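Local coordinates for putative cell adhesion protein (Parabacteroides distasonis, PDB 3LIU), which is a putative fimbrillin of the FimA/Mfa1 family and probably serves as a subunit of adhesive pili on the bacterial surface, at residues A[106-118]-A[207-219]. Numbering follows the deposited sequence.
Sequences ITDFIETTINLSD and SAKGVSSVASTEE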
ATOM      1  N   ILE A 106      -0.318  -3.445  23.300  1.00 16.35           N
ATOM      2  CA  ILE A 106      -0.938  -2.962  22.087  1.00 17.41           C
ATOM      3  C   ILE A 106       0.099  -2.349  21.146  1.00 13.56           C
ATOM      4  O   ILE A 106       0.039  -2.553  19.917  1.00 10.21           O
ATOM      5  CB  ILE A 106      -2.114  -1.981  22.459  1.00 20.93           C
ATOM      6  CG1 ILE A 106      -2.999  -1.692  21.246  1.00 28.19           C
ATOM      7  CG2 ILE A 106      -1.600  -0.726  23.087  1.00 23.03           C
ATOM      8  CD1 ILE A 106      -4.069  -2.708  21.058  1.00 23.05           C
ATOM      9  N   THR A 107       1.086  -1.646  21.697  1.00 13.79           N
ATOM     10  CA  THR A 107       2.091  -1.017  20.822  1.00 13.01           C
ATOM     11  C   THR A 107       2.909  -2.035  20.038  1.00 12.47           C
ATOM     12  O   THR A 107       3.047  -1.859  18.837  1.00 11.42           O
ATOM     13  CB  THR A 107       3.053  -0.137  21.568  1.00 10.97           C
ATOM     14  OG1 THR A 107       2.296   0.834  22.276  1.00 13.43           O
ATOM     15  CG2 THR A 107       4.038   0.579  20.610  1.00 10.85           C
ATOM     16  N   ASP A 108       3.465  -3.064  20.700  1.00 11.01           N
ATOM     17  CA  ASP A 108       4.195  -4.130  19.970  1.00 13.44           C
ATOM     18  C   ASP A 108       3.290  -4.810  18.942  1.00 12.87           C
ATOM     19  O   ASP A 108       3.743  -5.149  17.859  1.00 10.14           O
ATOM     20  CB  ASP A 108       4.820  -5.183  20.907  1.00 10.90           C
ATOM     21  CG  ASP A 108       5.993  -4.605  21.719  1.00 17.00           C
ATOM     22  OD1 ASP A 108       6.873  -4.079  21.055  1.00 16.10           O
ATOM     23  OD2 ASP A 108       6.041  -4.649  22.983  1.00 15.33           O
ATOM     24  N   PHE A 109       2.002  -4.958  19.267  1.00 12.67           N
ATOM     25  CA  PHE A 109       1.074  -5.603  18.332  1.00 11.68           C
ATOM     26  C   PHE A 109       1.019  -4.766  17.040  1.00 12.04           C
ATOM     27  O   PHE A 109       1.338  -5.254  15.973  1.00 10.39           O
ATOM     28  CB  PHE A 109      -0.297  -5.809  19.001  1.00 13.26           C
ATOM     29  CG  PHE A 109      -1.320  -6.500  18.137  1.00 10.63           C
ATOM     30  CD1 PHE A 109      -2.056  -5.791  17.200  1.00 10.19           C
ATOM     31  CD2 PHE A 109      -1.598  -7.830  18.319  1.00 10.43           C
ATOM     32  CE1 PHE A 109      -3.002  -6.430  16.387  1.00 11.58           C
ATOM     33  CE2 PHE A 109      -2.534  -8.469  17.555  1.00  9.36           C
ATOM     34  CZ  PHE A 109      -3.239  -7.760  16.570  1.00 10.44           C
ATOM     35  N   ILE A 110       0.677  -3.493  17.148  1.00 12.28           N
ATOM     36  CA  ILE A 110       0.367  -2.681  15.960  1.00 14.56           C
ATOM     37  C   ILE A 110       1.658  -2.329  15.178  1.00 13.64           C
ATOM     38  O   ILE A 110       1.621  -2.100  13.966  1.00 13.36           O
ATOM     39  CB  ILE A 110      -0.476  -1.400  16.296  1.00 13.02           C
ATOM     40  CG1 ILE A 110       0.366  -0.363  17.041  1.00 11.46           C
ATOM     41  CG2 ILE A 110      -1.743  -1.784  17.069  1.00 10.02           C
ATOM     42  CD1 ILE A 110      -0.399   1.019  17.307  1.00 13.59           C
ATOM     43  N   GLU A 111       2.787  -2.298  15.890  1.00 13.80           N
ATOM     44  CA  GLU A 111       4.123  -2.099  15.276  1.00 13.09           C
ATOM     45  C   GLU A 111       4.694  -3.337  14.600  1.00 11.09           C
ATOM     46  O   GLU A 111       5.758  -3.236  13.991  1.00  8.83           O
ATOM     47  CB  GLU A 111       5.133  -1.582  16.314  1.00 13.93           C
ATOM     48  CG  GLU A 111       4.891  -0.127  16.734  1.00 15.95           C
ATOM     49  CD  GLU A 111       5.337   0.860  15.626  1.00 33.02           C
ATOM     50  OE1 GLU A 111       6.265   0.571  14.818  1.00 30.84           O
ATOM     51  OE2 GLU A 111       4.730   1.928  15.540  1.00 35.33           O
ATOM     52  N   THR A 112       4.036  -4.489  14.713  1.00 10.77           N
ATOM     53  CA  THR A 112       4.468  -5.679  14.024  1.00 13.20           C
ATOM     54  C   THR A 112       4.736  -5.426  12.530  1.00 12.75           C
ATOM     55  O   THR A 112       3.945  -4.798  11.851  1.00 12.54           O
ATOM     56  CB  THR A 112       3.451  -6.829  14.171  1.00 14.81           C
ATOM     57  OG1 THR A 112       3.293  -7.125  15.547  1.00  9.85           O
ATOM     58  CG2 THR A 112       3.946  -8.071  13.485  1.00 11.40           C
ATOM     59  N   THR A 113       5.889  -5.880  12.044  1.00 11.29           N
ATOM     60  CA  THR A 113       6.298  -5.585  10.678  1.00 11.53           C
ATOM     61  C   THR A 113       5.648  -6.573   9.708  1.00 10.71           C
ATOM     62  O   THR A 113       5.778  -7.776   9.888  1.00 11.80           O
ATOM     63  CB  THR A 113       7.813  -5.626  10.524  1.00 14.70           C
ATOM     64  OG1 THR A 113       8.380  -4.591  11.346  1.00 12.63           O
ATOM     65  CG2 THR A 113       8.200  -5.374   9.038  1.00 10.94           C
ATOM     66  N   ILE A 114       4.965  -6.074   8.677  1.00  9.78           N
ATOM     67  CA  ILE A 114       4.448  -6.972   7.609  1.00 10.29           C
ATOM     68  C   ILE A 114       5.343  -6.809   6.355  1.00 11.43           C
ATOM     69  O   ILE A 114       6.049  -5.788   6.224  1.00 10.40           O
ATOM     70  CB  ILE A 114       2.914  -6.733   7.302  1.00 10.75           C
ATOM     71  CG1 ILE A 114       2.649  -5.263   6.971  1.00 10.52           C
ATOM     72  CG2 ILE A 114       2.056  -7.351   8.459  1.00  5.76           C
ATOM     73  CD1 ILE A 114       1.121  -4.830   6.608  1.00 11.30           C
ATOM     74  N   ASN A 115       5.319  -7.804   5.461  1.00  9.49           N
ATOM     75  CA  ASN A 115       6.224  -7.887   4.310  1.00  9.79           C
ATOM     76  C   ASN A 115       5.454  -7.889   2.999  1.00 10.05           C
ATOM     77  O   ASN A 115       4.473  -8.618   2.830  1.00 10.20           O
ATOM     78  CB  ASN A 115       7.083  -9.132   4.408  1.00  8.48           C
ATOM     79  CG  ASN A 115       7.841  -9.189   5.700  1.00 15.67           C
ATOM     80  OD1 ASN A 115       8.797  -8.414   5.913  1.00 17.87           O
ATOM     81  ND2 ASN A 115       7.406 -10.074   6.599  1.00  5.74           N
ATOM     82  N   LEU A 116       5.887  -7.031   2.094  1.00 11.62           N
ATOM     83  CA  LEU A 116       5.130  -6.710   0.867  1.00 11.48           C
ATOM     84  C   LEU A 116       4.952  -7.917  -0.020  1.00 13.79           C
ATOM     85  O   LEU A 116       3.906  -8.079  -0.610  1.00 10.68           O
ATOM     86  CB  LEU A 116       5.792  -5.554   0.090  1.00 12.42           C
ATOM     87  CG  LEU A 116       5.002  -5.057  -1.132  1.00 10.72           C
ATOM     88  CD1 LEU A 116       3.559  -4.596  -0.735  1.00 11.08           C
ATOM     89  CD2 LEU A 116       5.735  -3.861  -1.849  1.00  8.10           C
ATOM     90  N   SER A 117       5.951  -8.798  -0.047  1.00 11.91           N
ATOM     91  CA  SER A 117       5.899  -9.965  -0.872  1.00 13.02           C
ATOM     92  C   SER A 117       4.775 -10.940  -0.478  1.00 15.05           C
ATOM     93  O   SER A 117       4.437 -11.805  -1.295  1.00 16.62           O
ATOM     94  CB  SER A 117       7.289 -10.683  -0.883  1.00 15.50           C
ATOM     95  OG  SER A 117       7.599 -11.143   0.422  1.00 11.66           O
ATOM     96  N   ASP A 118       4.213 -10.815   0.739  1.00 11.57           N
ATOM     97  CA  ASP A 118       3.015 -11.539   1.106  1.00 14.59           C
ATOM     98  C   ASP A 118       1.729 -10.950   0.566  1.00 15.52           C
ATOM     99  O   ASP A 118       0.705 -11.616   0.676  1.00 13.93           O
ATOM    100  CB  ASP A 118       2.813 -11.619   2.623  1.00 12.08           C
ATOM    101  CG  ASP A 118       3.900 -12.422   3.328  1.00 17.94           C
ATOM    102  OD1 ASP A 118       4.425 -13.338   2.720  1.00 19.78           O
ATOM    103  OD2 ASP A 118       4.202 -12.126   4.481  1.00 18.78           O
ATOM    104  N   SER A 207      11.791   1.842  -5.547  1.00 11.73           N
ATOM    105  CA  SER A 207      11.660   2.385  -4.201  1.00  9.83           C
ATOM    106  C   SER A 207      10.284   2.230  -3.568  1.00 11.69           C
ATOM    107  O   SER A 207       9.795   3.141  -2.911  1.00  9.66           O
ATOM    108  CB  SER A 207      12.095   3.862  -4.132  1.00 15.07           C
ATOM    109  OG  SER A 207      13.443   3.984  -4.557  1.00 11.32           O
ATOM    110  N   ALA A 208       9.699   1.038  -3.714  1.00 12.11           N
ATOM    111  CA  ALA A 208       8.502   0.639  -2.965  1.00  9.36           C
ATOM    112  C   ALA A 208       8.984   0.212  -1.587  1.00  9.52           C
ATOM    113  O   ALA A 208       9.851  -0.665  -1.495  1.00 12.48           O
ATOM    114  CB  ALA A 208       7.796  -0.555  -3.680  1.00  5.41           C
ATOM    115  N   LYS A 209       8.481   0.830  -0.523  1.00  9.48           N
ATOM    116  CA  LYS A 209       8.795   0.322   0.809  1.00  9.40           C
ATOM    117  C   LYS A 209       8.194  -1.072   0.922  1.00 11.54           C
ATOM    118  O   LYS A 209       7.011  -1.287   0.645  1.00 10.42           O
ATOM    119  CB  LYS A 209       8.341   1.260   1.903  1.00  8.44           C
ATOM    120  CG  LYS A 209       9.286   2.437   2.060  1.00 10.99           C
ATOM    121  CD  LYS A 209       9.088   3.237   3.300  1.00  7.18           C
ATOM    122  CE  LYS A 209      10.175   4.328   3.432  1.00  7.86           C
ATOM    123  NZ  LYS A 209      10.002   5.205   4.606  1.00  9.21           N
ATOM    124  N   GLY A 210       9.040  -2.038   1.263  1.00 10.76           N
ATOM    125  CA  GLY A 210       8.600  -3.416   1.306  1.00 10.43           C
ATOM    126  C   GLY A 210       8.241  -3.882   2.682  1.00 10.40           C
ATOM    127  O   GLY A 210       7.925  -5.056   2.876  1.00  9.89           O
ATOM    128  N   VAL A 211       8.297  -2.957   3.645  1.00 12.15           N
ATOM    129  CA  VAL A 211       7.896  -3.217   5.034  1.00  8.85           C
ATOM    130  C   VAL A 211       6.961  -2.107   5.513  1.00  9.78           C
ATOM    131  O   VAL A 211       7.025  -0.963   5.038  1.00 10.75           O
ATOM    132  CB  VAL A 211       9.078  -3.298   6.023  1.00 10.84           C
ATOM    133  CG1 VAL A 211       9.960  -4.530   5.799  1.00  6.23           C
ATOM    134  CG2 VAL A 211       9.925  -1.984   5.976  1.00  7.40           C
ATOM    135  N   SER A 212       6.107  -2.466   6.472  1.00 11.66           N
ATOM    136  CA  SER A 212       5.086  -1.568   7.067  1.00 11.00           C
ATOM    137  C   SER A 212       4.717  -2.057   8.464  1.00  9.43           C
ATOM    138  O   SER A 212       4.841  -3.245   8.781  1.00 10.45           O
ATOM    139  CB  SER A 212       3.808  -1.523   6.197  1.00 12.66           C
ATOM    140  OG  SER A 212       2.726  -0.782   6.806  1.00 12.55           O
ATOM    141  N   SER A 213       4.250  -1.158   9.311  1.00 10.49           N
ATOM    142  CA  SER A 213       3.538  -1.575  10.537  1.00 10.62           C
ATOM    143  C   SER A 213       2.176  -2.198  10.120  1.00 11.51           C
ATOM    144  O   SER A 213       1.631  -1.856   9.080  1.00 10.26           O
ATOM    145  CB  SER A 213       3.311  -0.364  11.464  1.00 10.49           C
ATOM    146  OG  SER A 213       4.545   0.082  11.971  1.00  8.27           O
ATOM    147  N   VAL A 214       1.632  -3.083  10.941  1.00 11.30           N
ATOM    148  CA  VAL A 214       0.392  -3.759  10.610  1.00  8.64           C
ATOM    149  C   VAL A 214      -0.844  -2.865  10.860  1.00 10.68           C
ATOM    150  O   VAL A 214      -1.849  -3.016  10.186  1.00 13.13           O
ATOM    151  CB  VAL A 214       0.264  -5.114  11.335  1.00 12.30           C
ATOM    152  CG1 VAL A 214       0.002  -4.955  12.840  1.00 11.64           C
ATOM    153  CG2 VAL A 214      -0.806  -5.973  10.659  1.00  7.45           C
ATOM    154  N   ALA A 215      -0.773  -1.971  11.839  1.00  9.31           N
ATOM    155  CA  ALA A 215      -1.937  -1.163  12.207  1.00 11.03           C
ATOM    156  C   ALA A 215      -1.493   0.141  12.823  1.00 11.69           C
ATOM    157  O   ALA A 215      -0.329   0.256  13.246  1.00  8.71           O
ATOM    158  CB  ALA A 215      -2.839  -1.939  13.133  1.00  6.12           C
ATOM    159  N   SER A 216      -2.422   1.114  12.828  1.00 11.01           N
ATOM    160  CA  SER A 216      -2.280   2.397  13.473  1.00 13.53           C
ATOM    161  C   SER A 216      -3.311   2.575  14.593  1.00 12.86           C
ATOM    162  O   SER A 216      -4.393   1.970  14.577  1.00 12.45           O
ATOM    163  CB  SER A 216      -2.452   3.534  12.458  1.00 13.71           C
ATOM    164  OG  SER A 216      -3.747   3.506  11.909  1.00 10.74           O
ATOM    165  N   THR A 217      -2.991   3.449  15.542  1.00 12.60           N
ATOM    166  CA  THR A 217      -3.884   3.740  16.655  1.00 12.53           C
ATOM    167  C   THR A 217      -5.203   4.342  16.199  1.00 14.37           C
ATOM    168  O   THR A 217      -6.306   3.923  16.630  1.00 12.75           O
ATOM    169  CB  THR A 217      -3.235   4.730  17.640  1.00 16.50           C
ATOM    170  OG1 THR A 217      -2.109   4.095  18.240  1.00 15.89           O
ATOM    171  CG2 THR A 217      -4.201   5.091  18.701  1.00 14.75           C
ATOM    172  N   GLU A 218      -5.090   5.316  15.309  1.00 14.07           N
ATOM    173  CA  GLU A 218      -6.246   5.959  14.747  1.00 15.68           C
ATOM    174  C   GLU A 218      -6.686   5.258  13.454  1.00 14.30           C
ATOM    175  O   GLU A 218      -5.931   4.522  12.786  1.00 14.17           O
ATOM    176  CB  GLU A 218      -5.981   7.456  14.504  1.00 16.38           C
ATOM    177  CG  GLU A 218      -5.447   8.257  15.721  1.00 22.19           C
ATOM    178  CD  GLU A 218      -6.350   8.169  16.946  1.00 35.22           C
ATOM    179  OE1 GLU A 218      -7.587   8.120  16.762  1.00 41.74           O
ATOM    180  OE2 GLU A 218      -5.826   8.157  18.093  1.00 36.68           O
ATOM    181  N   GLU A 219      -7.942   5.485  13.109  1.00 15.79           N
ATOM    182  CA  GLU A 219      -8.509   4.980  11.856  1.00 15.84           C
ATOM    183  C   GLU A 219      -7.761   5.575  10.694  1.00 14.20           C
ATOM    184  O   GLU A 219      -7.633   6.788  10.610  1.00 14.68           O
ATOM    185  CB  GLU A 219      -9.974   5.421  11.765  1.00 18.54           C
ATOM    186  CG  GLU A 219     -10.677   4.945  10.532  1.00 22.62           C
ATOM    187  CD  GLU A 219     -11.212   3.595  10.718  1.00 25.28           C
ATOM    188  OE1 GLU A 219     -10.663   2.862  11.549  1.00 39.93           O
ATOM    189  OE2 GLU A 219     -12.217   3.292  10.083  1.00 34.64           O
TER
HETATM  190  O   HOH W   1       1.540   1.866  14.353  1.00 20.81           O
HETATM  191  O   HOH W   2       9.743  -7.202   3.305  1.00 17.94           O
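I110, V214 and I114 bury the most surface here. I110 O takes the A215 N-H on a lone pair lying in its carbonyl plane, at 3.2 Å. V214 N adds a weak bond to the same oxygen. I110 CB packs on A215 CB, 4.0 Å away, and I110 CD1 reaches across to T217 OG1. V214 turns CG1 between its own backbone N and carbonyl carbon (chi1 72°). This lays CG1 against F109 O, 3.4 Å away. Its other methyl, CG2, meets I114 CG2 at 3.9 Å, and the two side chains cross at about a right angle. I114 also sets CG1 against S212 CB, on the same face of the strand pair. With an alanine at I114, V214 CG2 and S212 CB would probably lose these apolar partners. The I114 backbone N donates to S212 O at 2.8 Å, nearly straight (166°), and S212 N returns a weak bond to I114 O. L116 N continues the pairing to G210 O, which a water also links to N115 OD1. I96 of helix 94-101 touches I114 too. The arrangement is a short antiparallel strand pair, 113-115 with 211-213, the C-terminal end of the broken strand 193-213.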